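PDB 3JTX: aminotransferase from Neisseria meningitidis Z2491, which probably transfers amino groups between amino acids and 2-oxo acids, using covalently bound pyridoxal phosphate as do other class I and II aminotransferases. Local coordinates for residues Pro34-Glu39 with Ala350-Pro355; Glu19-Ile24 with Phe341-Trp346; Arg234-Met239 with Ala258-Leu263; Glu93-Leu98 with Asn266-Arg271; His42-Val47 with Ser247-Leu252. One frame throughout, in Å; residues are numbered along the deposited sequence. Where two conformers were deposited one is given.

From the N terminus, the chain first lays down 19-24, 34-39, 42-47 and 93-98, each awaiting a distant partner. 234-239 follows, and then the loops begin to close: 247-252 completes contact 5, 258-263 contact 3 and 266-271 contact 4. Contact 3 is nested inside contact 4, next to it on the seven-stranded sheet and helix 261-274, whereas contact 5 crosses both. All three lie within the loops closed by contacts 1 and 2. These two cross and touch each other: 341-346 and 350-355 join helix 338-349 and its following strands to the N-terminal residues, on the side of the chain's centre opposite contacts 3 and 4.

Contact 1: Pro34-Glu39 with Ala350-Pro355; sequences PLHIGE and AIQVLP
The carbonyl oxygen of Q352 receives L35 N at 2.8 Å, with the hydrogen well off the straight line, at 131°. H36 N also lies near Q352 O, yet its N-H points too far aside to bond. This link belongs to a short parallel sheet in which P34 pairs with Q352, and the backbone of Q352 is also hydrogen-bonded to V33. Beyond the bridge the 34-39 chain turns off into a loop, and H36 carries the contact. A chi1 of 61° sets its CG between backbone N and carbonyl carbon, which stands the ring beside the Q352 side chain, both pointing the same way. Q352 CB makes a CH-pi contact 3.9 Å from the ring centroid, and I37 CG1 lies over the opposite face. Further out the Q352 amide accompanies the ring with its plane turned 38° from it, OE1 reaching H36 CE1 at 3.5 Å. On another flank L35 CD1 meets I351 CG2 at 3.9 Å. H36 O accepts from R374 NH2, and G38 N binds a sulfonate oxygen of a MES molecule, probably from the crystallisation liquor. The buried H36 ND1 finds no hydrogen-bond partner in the model; at this end the ring is met by packing instead, from Q352 on one face and I37 on the other.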
# COMPACT_ATOMS: atom_id res chain seq x y z
N PRO A 34 9.22 -5.85 -28.10
CA PRO A 34 8.10 -5.79 -27.17
C PRO A 34 7.34 -4.48 -27.27
O PRO A 34 7.70 -3.50 -26.63
CB PRO A 34 8.78 -5.93 -25.80
CG PRO A 34 10.09 -5.25 -25.99
CD PRO A 34 10.51 -5.64 -27.41
N LEU A 35 6.29 -4.46 -28.10
CA LEU A 35 5.44 -3.26 -28.20
C LEU A 35 4.09 -3.47 -27.52
O LEU A 35 3.19 -2.62 -27.60
CB LEU A 35 5.22 -2.88 -29.66
CG LEU A 35 6.47 -2.76 -30.56
CD1 LEU A 35 6.04 -2.43 -31.96
CD2 LEU A 35 7.48 -1.72 -30.04
N HIS A 36 3.98 -4.59 -26.81
CA HIS A 36 2.72 -5.02 -26.20
C HIS A 36 2.52 -4.58 -24.74
O HIS A 36 1.41 -4.71 -24.23
CB HIS A 36 2.59 -6.55 -26.27
CG HIS A 36 3.67 -7.30 -25.54
ND1 HIS A 36 5.01 -6.99 -25.68
CD2 HIS A 36 3.60 -8.36 -24.70
CE1 HIS A 36 5.72 -7.82 -24.93
NE2 HIS A 36 4.89 -8.67 -24.34
N ILE A 37 3.57 -4.10 -24.07
CA ILE A 37 3.51 -3.84 -22.62
C ILE A 37 3.33 -2.35 -22.33
O ILE A 37 3.93 -1.52 -22.96
CB ILE A 37 4.77 -4.38 -21.88
CG1 ILE A 37 4.95 -5.88 -22.13
CG2 ILE A 37 4.64 -4.15 -20.34
CD1 ILE A 37 6.28 -6.48 -21.57
N GLY A 38 2.47 -2.01 -21.38
CA GLY A 38 2.13 -0.60 -21.13
C GLY A 38 2.96 -0.00 -20.00
O GLY A 38 2.40 0.45 -19.00
N GLU A 39 4.27 -0.01 -20.17
CA GLU A 39 5.23 0.40 -19.15
C GLU A 39 6.41 1.05 -19.84
O GLU A 39 6.81 0.60 -20.91
CB GLU A 39 5.69 -0.81 -18.31
CG GLU A 39 4.52 -1.55 -17.63
CD GLU A 39 4.91 -2.80 -16.84
OE1 GLU A 39 6.11 -3.14 -16.82
OE2 GLU A 39 3.99 -3.43 -16.25
N ALA A 350 8.90 -11.37 -35.22
CA ALA A 350 9.11 -11.37 -33.78
C ALA A 350 8.57 -10.11 -33.12
O ALA A 350 9.03 -9.73 -32.06
CB ALA A 350 10.63 -11.56 -33.43
N ILE A 351 7.60 -9.44 -33.76
CA ILE A 351 7.07 -8.20 -33.19
C ILE A 351 5.86 -8.53 -32.31
O ILE A 351 4.93 -9.20 -32.76
CB ILE A 351 6.67 -7.16 -34.27
CG1 ILE A 351 7.90 -6.69 -35.09
CG2 ILE A 351 5.96 -5.95 -33.61
CD1 ILE A 351 7.53 -5.94 -36.40
N GLN A 352 5.87 -8.03 -31.08
CA GLN A 352 4.80 -8.24 -30.12
C GLN A 352 3.89 -6.99 -29.99
O GLN A 352 4.32 -5.93 -29.50
CB GLN A 352 5.40 -8.59 -28.75
CG GLN A 352 6.29 -9.85 -28.73
CD GLN A 352 7.06 -10.00 -27.42
OE1 GLN A 352 7.99 -9.25 -27.15
NE2 GLN A 352 6.67 -10.97 -26.62
N VAL A 353 2.65 -7.12 -30.44
CA VAL A 353 1.61 -6.11 -30.21
C VAL A 353 0.44 -6.76 -29.46
O VAL A 353 0.32 -7.98 -29.45
CB VAL A 353 1.11 -5.44 -31.51
CG1 VAL A 353 2.28 -4.82 -32.26
CG2 VAL A 353 0.34 -6.43 -32.41
N LEU A 354 -0.40 -5.95 -28.83
CA LEU A 354 -1.48 -6.48 -27.98
C LEU A 354 -2.84 -6.47 -28.70
O LEU A 354 -3.36 -5.38 -29.02
CB LEU A 354 -1.58 -5.65 -26.70
CG LEU A 354 -2.40 -6.28 -25.56
CD1 LEU A 354 -1.77 -7.60 -25.10
CD2 LEU A 354 -2.54 -5.33 -24.39
N PRO A 355 -3.44 -7.66 -28.95
CA PRO A 355 -4.79 -7.69 -29.49
C PRO A 355 -5.75 -6.86 -28.63
O PRO A 355 -5.82 -7.04 -27.40
CB PRO A 355 -5.14 -9.18 -29.45
CG PRO A 355 -3.83 -9.85 -29.64
CD PRO A 355 -2.89 -9.02 -28.83

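Contact 2: Glu19-Ile24 with Phe341-Trp346; sequences EAMQGI and FARNLW
W346 and R343 reach the end of helix 13-20 by different torsions: W346 throws its CG opposite the backbone N (chi1 174°), while R343 runs extended from CG to NE. Together they hold a helix end and the type II beta turn M21-I24 that follows it against the side of helix 338-349. R343 grips A20 O side-on with two nitrogens, NE at 2.8 Å and NH2 at 2.9 Å, and the oxygen lies almost in the guanidinium plane. NH2 meets a lone pair of A20 O in the carbonyl plane, whereas NE arrives tilted from it. This carbonyl near the helix end therefore has two donors, and their shared grip fixes the rotation of the guanidinium. Between the two polar anchors sits M21, a selenomethionine whose side chain bends at chi2 and chi3. Its CE rests on R343 CG at 3.8 Å, and its SE makes an oblique Met-aromatic contact, 4.4 Å from the centroid of the five-membered ring of W346, with CG over a face of the indole. I24 completes the apolar part by sending its branches to different partners, CD1 to R343 CG and CG2 to W346 CD1. Outside the two segments, A20 leans on F358 and W346 on A26 and Q352. At the indole edge, W346 NE1 donates to I24 O at 3.0 Å; the oxygen is in the ring plane, but the nitrogen stands 50° above the plane of the carbonyl.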
# COMPACT_ATOMS: atom_id res chain seq x y z
N GLU A 19 -0.34 -17.24 -24.36
CA GLU A 19 -1.27 -18.35 -24.65
C GLU A 19 -1.76 -18.28 -26.09
O GLU A 19 -1.81 -19.29 -26.79
CB GLU A 19 -2.50 -18.34 -23.72
CG GLU A 19 -2.34 -19.02 -22.34
CD GLU A 19 -3.57 -18.79 -21.41
OE1 GLU A 19 -4.70 -18.55 -21.90
OE2 GLU A 19 -3.40 -18.85 -20.17
N ALA A 20 -2.10 -17.07 -26.54
CA ALA A 20 -2.63 -16.84 -27.88
C ALA A 20 -1.63 -17.13 -29.02
O ALA A 20 -2.04 -17.38 -30.15
CB ALA A 20 -3.16 -15.43 -28.01
N MSE A 21 -0.33 -17.09 -28.71
CA MSE A 21 0.71 -17.45 -29.69
C MSE A 21 0.97 -18.95 -29.71
O MSE A 21 1.77 -19.41 -30.53
CB MSE A 21 2.04 -16.76 -29.36
CG MSE A 21 2.04 -15.25 -29.39
SE MSE A 21 1.37 -14.51 -31.05
CE MSE A 21 -0.34 -13.83 -30.39
N GLN A 22 0.27 -19.71 -28.84
CA GLN A 22 0.64 -21.09 -28.48
C GLN A 22 1.18 -21.87 -29.65
O GLN A 22 0.48 -22.09 -30.63
CB GLN A 22 -0.55 -21.86 -27.88
N GLY A 23 2.44 -22.27 -29.54
CA GLY A 23 3.08 -23.07 -30.57
C GLY A 23 3.37 -22.34 -31.88
O GLY A 23 3.50 -22.97 -32.94
N ILE A 24 3.45 -21.01 -31.82
CA ILE A 24 3.93 -20.23 -32.95
C ILE A 24 5.25 -19.64 -32.46
O ILE A 24 5.30 -18.95 -31.43
CB ILE A 24 2.97 -19.08 -33.35
CG1 ILE A 24 1.56 -19.60 -33.71
CG2 ILE A 24 3.54 -18.30 -34.51
CD1 ILE A 24 0.42 -18.53 -33.51
N PHE A 341 -3.64 -10.54 -36.75
CA PHE A 341 -2.62 -9.49 -36.91
C PHE A 341 -1.42 -9.70 -35.97
O PHE A 341 -0.27 -9.74 -36.40
CB PHE A 341 -3.26 -8.12 -36.66
CG PHE A 341 -2.47 -6.97 -37.19
CD1 PHE A 341 -2.56 -6.61 -38.53
CD2 PHE A 341 -1.68 -6.21 -36.35
CE1 PHE A 341 -1.82 -5.53 -39.03
CE2 PHE A 341 -0.95 -5.12 -36.84
CZ PHE A 341 -1.02 -4.79 -38.18
N ALA A 342 -1.70 -9.86 -34.68
CA ALA A 342 -0.65 -10.08 -33.70
C ALA A 342 0.11 -11.38 -33.98
O ALA A 342 1.34 -11.44 -33.85
CB ALA A 342 -1.22 -10.07 -32.28
N ARG A 343 -0.62 -12.43 -34.36
CA ARG A 343 -0.01 -13.71 -34.69
C ARG A 343 0.92 -13.60 -35.89
O ARG A 343 2.01 -14.18 -35.87
CB ARG A 343 -1.08 -14.78 -34.93
CG ARG A 343 -1.67 -15.29 -33.64
CD ARG A 343 -2.82 -16.25 -33.87
NE ARG A 343 -3.24 -16.84 -32.61
CZ ARG A 343 -4.39 -17.46 -32.39
NH1 ARG A 343 -5.31 -17.57 -33.35
NH2 ARG A 343 -4.64 -17.94 -31.19
N ASN A 344 0.52 -12.86 -36.90
CA ASN A 344 1.36 -12.69 -38.11
C ASN A 344 2.63 -11.87 -37.83
O ASN A 344 3.74 -12.23 -38.29
CB ASN A 344 0.53 -12.05 -39.23
CG ASN A 344 1.23 -12.08 -40.58
OD1 ASN A 344 1.87 -13.06 -40.94
ND2 ASN A 344 1.09 -10.99 -41.33
N LEU A 345 2.51 -10.81 -37.04
CA LEU A 345 3.67 -9.98 -36.70
C LEU A 345 4.69 -10.76 -35.88
O LEU A 345 5.89 -10.55 -36.03
CB LEU A 345 3.25 -8.73 -35.92
CG LEU A 345 2.45 -7.66 -36.69
CD1 LEU A 345 2.49 -6.33 -35.92
CD2 LEU A 345 2.91 -7.49 -38.10
N TRP A 346 4.19 -11.65 -35.01
CA TRP A 346 5.06 -12.48 -34.18
C TRP A 346 5.77 -13.54 -35.01
O TRP A 346 7.00 -13.68 -34.93
CB TRP A 346 4.27 -13.13 -33.04
CG TRP A 346 5.07 -14.10 -32.25
CD1 TRP A 346 4.90 -15.46 -32.21
CD2 TRP A 346 6.17 -13.80 -31.39
NE1 TRP A 346 5.82 -16.02 -31.36
CE2 TRP A 346 6.61 -15.03 -30.84
CE3 TRP A 346 6.83 -12.62 -31.03
CZ2 TRP A 346 7.69 -15.11 -29.97
CZ3 TRP A 346 7.90 -12.70 -30.15
CH2 TRP A 346 8.32 -13.95 -29.63

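Contact 3: Arg234-Met239 with Ala258-Leu263; sequences RQKLLM and AGDAEL
The side chain of D260 starts with CB, which lies 3.4 Å from R234 O, against the type II turn R234-L237. With CG opposite the backbone N (chi1 -173°), the carboxylate faces the turn, and its two oxygens take different partners. OD2 takes K236 N at 2.7 Å on its anti side, in an almost straight bond, and lies beside Q235 CA. OD1 turns to its own helix as the N-cap of helix 261-274, accepting E262 N at 2.9 Å and, weakly, L263 N. Behind the aspartate, D260 N donates to L237 O at 3.0 Å, and the antiparallel strands 237-242 and 255-259 of the large mixed sheet continue into the hydrogen-bonded pair M239-A258. L263 returns from the first helical turn to lay CD1 against K236 CA and L238 CD1. Nearby, R234 NH1 forms a salt bridge with E93. With both oxygens receiving backbone N-H groups, one set at a helix N terminus, D260 is probably stabilised as a carboxylate and joins the turn to the start of the helix.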
# COMPACT_ATOMS: atom_id res chain seq x y z
N ARG A 234 -15.14 21.54 -7.20
CA ARG A 234 -14.49 20.23 -7.17
C ARG A 234 -15.26 19.19 -6.36
O ARG A 234 -14.70 18.17 -6.01
CB ARG A 234 -13.10 20.37 -6.57
CG ARG A 234 -12.15 21.00 -7.48
CD ARG A 234 -10.88 21.40 -6.75
NE ARG A 234 -10.23 22.36 -7.60
CZ ARG A 234 -9.53 23.40 -7.20
NH1 ARG A 234 -9.27 23.65 -5.92
NH2 ARG A 234 -9.05 24.19 -8.14
N GLN A 235 -16.53 19.45 -6.04
CA GLN A 235 -17.31 18.50 -5.24
C GLN A 235 -17.43 17.17 -5.99
O GLN A 235 -17.79 17.14 -7.18
CB GLN A 235 -18.71 19.05 -4.93
CG GLN A 235 -19.47 18.22 -3.90
CD GLN A 235 -20.85 18.77 -3.59
OE1 GLN A 235 -21.11 19.21 -2.48
NE2 GLN A 235 -21.73 18.74 -4.57
N LYS A 236 -17.14 16.07 -5.29
CA LYS A 236 -17.22 14.71 -5.83
C LYS A 236 -16.29 14.46 -7.05
O LYS A 236 -16.59 13.60 -7.89
CB LYS A 236 -18.67 14.36 -6.16
CG LYS A 236 -19.59 14.27 -4.93
CD LYS A 236 -20.96 13.71 -5.29
CE LYS A 236 -21.81 13.51 -4.03
NZ LYS A 236 -23.21 13.13 -4.36
N LEU A 237 -15.20 15.23 -7.14
CA LEU A 237 -14.17 15.06 -8.18
C LEU A 237 -12.84 14.74 -7.53
O LEU A 237 -12.44 15.40 -6.59
CB LEU A 237 -13.96 16.35 -8.97
CG LEU A 237 -15.12 16.99 -9.71
CD1 LEU A 237 -14.60 18.19 -10.52
CD2 LEU A 237 -15.81 15.97 -10.62
N LEU A 238 -12.16 13.72 -8.05
CA LEU A 238 -10.81 13.39 -7.62
C LEU A 238 -9.99 13.04 -8.85
O LEU A 238 -10.41 12.23 -9.66
CB LEU A 238 -10.82 12.21 -6.67
CG LEU A 238 -11.39 12.41 -5.26
CD1 LEU A 238 -11.47 11.04 -4.58
CD2 LEU A 238 -10.55 13.41 -4.43
N MSE A 239 -8.82 13.66 -8.98
CA MSE A 239 -7.85 13.25 -9.98
C MSE A 239 -6.81 12.34 -9.33
O MSE A 239 -6.41 12.56 -8.19
CB MSE A 239 -7.18 14.47 -10.60
CG MSE A 239 -6.22 15.15 -9.67
SE MSE A 239 -5.11 16.54 -10.44
CE MSE A 239 -3.96 15.66 -11.52
N ALA A 258 -5.99 14.36 -5.81
CA ALA A 258 -6.37 15.75 -5.51
C ALA A 258 -7.82 16.03 -5.89
O ALA A 258 -8.34 15.47 -6.85
CB ALA A 258 -5.45 16.72 -6.25
N GLY A 259 -8.46 16.92 -5.14
CA GLY A 259 -9.85 17.26 -5.38
C GLY A 259 -10.61 17.45 -4.08
O GLY A 259 -10.06 17.98 -3.11
N ASP A 260 -11.86 17.00 -4.08
CA ASP A 260 -12.84 17.23 -3.01
C ASP A 260 -12.24 16.99 -1.63
O ASP A 260 -11.94 15.85 -1.26
CB ASP A 260 -14.04 16.30 -3.25
CG ASP A 260 -15.20 16.55 -2.31
OD1 ASP A 260 -14.97 17.01 -1.18
OD2 ASP A 260 -16.35 16.26 -2.71
N ALA A 261 -12.07 18.08 -0.87
CA ALA A 261 -11.50 18.02 0.50
C ALA A 261 -12.24 17.10 1.46
O ALA A 261 -11.62 16.48 2.34
CB ALA A 261 -11.42 19.44 1.13
N GLU A 262 -13.57 17.01 1.32
CA GLU A 262 -14.38 16.17 2.21
C GLU A 262 -14.13 14.69 1.91
O GLU A 262 -13.98 13.88 2.84
CB GLU A 262 -15.86 16.51 2.08
CG GLU A 262 -16.77 15.68 3.00
N LEU A 263 -14.08 14.34 0.64
CA LEU A 263 -13.69 12.97 0.24
C LEU A 263 -12.30 12.59 0.78
O LEU A 263 -12.08 11.49 1.26
CB LEU A 263 -13.71 12.80 -1.29
CG LEU A 263 -15.10 12.84 -1.95
CD1 LEU A 263 -14.96 12.52 -3.45
CD2 LEU A 263 -16.11 11.90 -1.26

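Contact 4: Glu93-Leu98 with Asn266-Arg271; sequences EILPVL and NFLLYR
L95 and L268 meet at about a right angle: L95 CD1 comes down on the helix backbone and reaches L268 CB at 4.0 Å and L268 N at 3.9 Å. The same methyl approaches the F267 ring obliquely. Further along the strand the flat group is the guanidinium of R271, crossed obliquely by V97, whose CG1 sits over one face 3.6 Å above the plane, toward the rim. A bend at chi3 (69°) turns this group toward the strand, while R271 CD lies over the centre of the F267 ring. In the guanidinium plane, at the edge, a water accepts from R271 NE at 3.0 Å and lies 2.7 Å from P96 O, bridging helix and strand where no direct hydrogen bond forms. R271 NH2 has its stronger partner in E102, a salt bridge that would balance the buried charge. The strand 94-97 and helix 266-271 axes run roughly alongside, 31° apart and 10.2 Å at closest approach. The strand borders the large sheet, paired with strand 255-259. Helix 69-82 packs on I94 and P96, helix 100-111 lies against V97 and F267, and Y270 meets F105 of the second subunit edge-to-face.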
# COMPACT_ATOMS: atom_id res chain seq x y z
N GLU A 93 -6.74 19.51 -0.06
CA GLU A 93 -7.19 18.98 -1.36
C GLU A 93 -6.22 18.04 -2.06
O GLU A 93 -6.46 17.65 -3.20
CB GLU A 93 -7.54 20.13 -2.31
CG GLU A 93 -8.79 20.90 -1.91
CD GLU A 93 -9.20 21.96 -2.91
OE1 GLU A 93 -8.37 22.83 -3.23
OE2 GLU A 93 -10.37 21.91 -3.37
N ILE A 94 -5.15 17.67 -1.37
CA ILE A 94 -4.11 16.82 -1.94
C ILE A 94 -3.65 15.75 -0.93
O ILE A 94 -3.32 16.07 0.20
CB ILE A 94 -2.87 17.66 -2.35
CG1 ILE A 94 -3.29 18.76 -3.32
CG2 ILE A 94 -1.76 16.75 -2.93
CD1 ILE A 94 -2.15 19.60 -3.88
N LEU A 95 -3.62 14.49 -1.34
CA LEU A 95 -2.93 13.43 -0.55
C LEU A 95 -1.89 12.75 -1.42
O LEU A 95 -2.17 12.38 -2.56
CB LEU A 95 -3.90 12.36 -0.03
CG LEU A 95 -4.92 12.76 1.04
CD1 LEU A 95 -5.86 11.56 1.39
CD2 LEU A 95 -4.18 13.34 2.30
N PRO A 96 -0.68 12.55 -0.88
CA PRO A 96 0.23 11.68 -1.62
C PRO A 96 -0.20 10.21 -1.58
O PRO A 96 -0.80 9.74 -0.58
CB PRO A 96 1.57 11.87 -0.89
CG PRO A 96 1.20 12.31 0.48
CD PRO A 96 -0.15 12.95 0.44
N VAL A 97 0.12 9.47 -2.63
CA VAL A 97 -0.23 8.05 -2.70
C VAL A 97 0.96 7.23 -3.22
O VAL A 97 1.83 7.76 -3.91
CB VAL A 97 -1.45 7.82 -3.60
CG1 VAL A 97 -2.70 8.54 -3.03
CG2 VAL A 97 -1.18 8.28 -5.05
N LEU A 98 0.99 5.95 -2.90
CA LEU A 98 2.14 5.09 -3.20
C LEU A 98 1.97 4.44 -4.58
O LEU A 98 1.88 3.21 -4.70
CB LEU A 98 2.34 4.04 -2.10
CG LEU A 98 2.30 4.60 -0.66
CD1 LEU A 98 2.62 3.51 0.38
CD2 LEU A 98 3.27 5.80 -0.50
N ASN A 266 -12.03 11.80 4.60
CA ASN A 266 -12.46 10.44 4.91
C ASN A 266 -11.49 9.41 4.36
O ASN A 266 -11.18 8.43 5.04
CB ASN A 266 -13.88 10.18 4.42
CG ASN A 266 -14.90 11.02 5.16
OD1 ASN A 266 -14.72 11.32 6.34
ND2 ASN A 266 -15.95 11.44 4.47
N PHE A 267 -10.95 9.67 3.17
CA PHE A 267 -9.97 8.78 2.58
C PHE A 267 -8.70 8.69 3.46
O PHE A 267 -8.15 7.60 3.67
CB PHE A 267 -9.62 9.25 1.17
CG PHE A 267 -8.90 8.22 0.31
CD1 PHE A 267 -9.05 6.85 0.51
CD2 PHE A 267 -8.11 8.64 -0.75
CE1 PHE A 267 -8.40 5.94 -0.31
CE2 PHE A 267 -7.47 7.72 -1.57
CZ PHE A 267 -7.62 6.37 -1.35
N LEU A 268 -8.25 9.83 3.97
CA LEU A 268 -7.08 9.86 4.84
C LEU A 268 -7.26 8.98 6.09
O LEU A 268 -6.34 8.25 6.48
CB LEU A 268 -6.74 11.30 5.25
CG LEU A 268 -5.62 11.45 6.29
CD1 LEU A 268 -4.31 10.88 5.72
CD2 LEU A 268 -5.46 12.94 6.72
N LEU A 269 -8.44 9.03 6.70
CA LEU A 269 -8.71 8.24 7.90
C LEU A 269 -8.56 6.75 7.59
O LEU A 269 -7.92 6.00 8.32
CB LEU A 269 -10.11 8.53 8.45
CG LEU A 269 -10.53 7.78 9.73
CD1 LEU A 269 -9.51 7.98 10.89
CD2 LEU A 269 -11.95 8.22 10.15
N TYR A 270 -9.18 6.32 6.50
CA TYR A 270 -9.08 4.95 6.04
C TYR A 270 -7.62 4.56 5.77
O TYR A 270 -7.21 3.45 6.13
CB TYR A 270 -9.90 4.78 4.75
CG TYR A 270 -9.86 3.40 4.14
CD1 TYR A 270 -10.82 2.45 4.46
CD2 TYR A 270 -8.91 3.07 3.21
CE1 TYR A 270 -10.80 1.17 3.88
CE2 TYR A 270 -8.87 1.79 2.64
CZ TYR A 270 -9.84 0.86 2.98
OH TYR A 270 -9.80 -0.41 2.40
N ARG A 271 -6.85 5.47 5.16
CA ARG A 271 -5.49 5.19 4.76
C ARG A 271 -4.55 5.08 5.95
O ARG A 271 -3.51 4.42 5.85
CB ARG A 271 -4.97 6.24 3.76
CG ARG A 271 -5.66 6.14 2.40
CD ARG A 271 -5.32 7.32 1.50
NE ARG A 271 -3.93 7.26 1.09
CZ ARG A 271 -3.44 6.42 0.19
NH1 ARG A 271 -4.23 5.56 -0.45
NH2 ARG A 271 -2.16 6.45 -0.08
O HOH W 1 -2.05 9.44 1.82

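Contact 5: His42-Val47 with Ser247-Leu252; sequences HPTPKV and SNVPGL
T44 and V249 form the tight part of this contact: their side chains cross at about a right angle, and T44 CG2 sits only 3.3 Å from V249 CG1, closer than usual for two carbons. A chi1 of -61° places T44 OG1 beside its own backbone N and directs it to N248 O, to which it donates at 3.0 Å, tilted from the carbonyl plane. Close by, P45 CD lies 3.2 Å from S247 O. N248 is wedged in as well. It has the left-handed helical conformation (phi 57°), and its CB reaches H42 O at 3.4 Å and P43 O at 3.5 Å. The amide, its plane 74° from that of the H42 ring, rests on H42 CB. Both residues are tied outward to one atom, N299 OD1, which takes N248 ND2 and H42 ND1. The loose side is that of P43, an exposed ring whose CB leads away from the 247-252 loop, although E60 of the second subunit packs on it. The 247-252 loop follows closely on K245, the lysine that carries pyridoxal phosphate. P45 stands at the N-cap position of helix 46-54, which sends I48 against S247 and V249, helix 294-314 brings L302 to H42 and H295 to P45, and L59 of the second subunit packs on T44, V249 and P250.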
# COMPACT_ATOMS: atom_id res chain seq x y z
N HIS A 42 12.42 4.24 -20.49
CA HIS A 42 13.42 5.29 -20.43
C HIS A 42 14.01 5.31 -19.02
O HIS A 42 13.32 4.97 -18.06
CB HIS A 42 12.84 6.66 -20.77
CG HIS A 42 12.24 6.74 -22.14
ND1 HIS A 42 11.30 7.69 -22.49
CD2 HIS A 42 12.43 5.98 -23.25
CE1 HIS A 42 10.95 7.51 -23.76
NE2 HIS A 42 11.62 6.48 -24.24
N PRO A 43 15.28 5.73 -18.89
CA PRO A 43 15.95 5.68 -17.59
C PRO A 43 15.50 6.76 -16.59
O PRO A 43 15.03 7.83 -16.97
CB PRO A 43 17.43 5.86 -17.94
CG PRO A 43 17.45 6.58 -19.25
CD PRO A 43 16.15 6.26 -19.96
N THR A 44 15.68 6.44 -15.31
CA THR A 44 15.39 7.35 -14.21
C THR A 44 16.36 8.53 -14.21
O THR A 44 17.56 8.33 -14.35
CB THR A 44 15.49 6.60 -12.87
OG1 THR A 44 14.53 5.53 -12.86
CG2 THR A 44 15.24 7.53 -11.68
N PRO A 45 15.85 9.76 -14.06
CA PRO A 45 16.71 10.94 -14.02
C PRO A 45 17.46 11.13 -12.72
O PRO A 45 16.95 10.82 -11.65
CB PRO A 45 15.72 12.10 -14.19
CG PRO A 45 14.44 11.58 -13.71
CD PRO A 45 14.43 10.11 -13.96
N LYS A 46 18.65 11.71 -12.82
CA LYS A 46 19.53 11.94 -11.69
C LYS A 46 18.97 12.93 -10.67
O LYS A 46 19.27 12.80 -9.49
CB LYS A 46 20.90 12.43 -12.20
CG LYS A 46 21.94 12.71 -11.12
CD LYS A 46 23.35 12.90 -11.72
CE LYS A 46 24.21 13.85 -10.89
NZ LYS A 46 24.42 13.34 -9.51
N VAL A 47 18.18 13.91 -11.10
CA VAL A 47 17.61 14.87 -10.15
C VAL A 47 16.79 14.16 -9.04
O VAL A 47 16.80 14.59 -7.89
CB VAL A 47 16.75 15.97 -10.85
CG1 VAL A 47 15.47 15.40 -11.47
CG2 VAL A 47 16.42 17.08 -9.87
N SER A 247 7.99 10.64 -15.20
CA SER A 247 9.36 10.78 -14.72
C SER A 247 10.17 9.49 -14.75
O SER A 247 11.27 9.42 -14.20
CB SER A 247 9.33 11.34 -13.29
OG SER A 247 8.76 12.63 -13.28
N ASN A 248 9.63 8.45 -15.38
CA ASN A 248 10.35 7.17 -15.53
C ASN A 248 10.78 6.57 -14.20
O ASN A 248 11.88 6.02 -14.08
CB ASN A 248 11.55 7.36 -16.45
CG ASN A 248 11.15 7.83 -17.82
OD1 ASN A 248 10.29 7.22 -18.45
ND2 ASN A 248 11.77 8.90 -18.30
N VAL A 249 9.90 6.67 -13.20
CA VAL A 249 10.14 6.06 -11.91
C VAL A 249 8.93 5.23 -11.47
O VAL A 249 8.39 5.41 -10.38
CB VAL A 249 10.56 7.11 -10.85
CG1 VAL A 249 11.96 7.67 -11.17
CG2 VAL A 249 9.55 8.24 -10.75
N PRO A 250 8.50 4.28 -12.33
CA PRO A 250 7.41 3.40 -11.87
C PRO A 250 7.79 2.64 -10.60
O PRO A 250 6.92 2.36 -9.79
CB PRO A 250 7.23 2.42 -13.05
CG PRO A 250 8.56 2.42 -13.77
CD PRO A 250 9.05 3.86 -13.63
N GLY A 251 9.07 2.33 -10.42
CA GLY A 251 9.53 1.67 -9.20
C GLY A 251 9.52 2.53 -7.93
O GLY A 251 9.62 2.00 -6.83
N LEU A 252 9.38 3.84 -8.07
CA LEU A 252 9.35 4.71 -6.90
C LEU A 252 8.04 4.56 -6.12
O LEU A 252 8.01 4.76 -4.91
CB LEU A 252 9.60 6.17 -7.30
CG LEU A 252 9.78 7.18 -6.17
CD1 LEU A 252 11.04 6.89 -5.33
CD2 LEU A 252 9.80 8.59 -6.75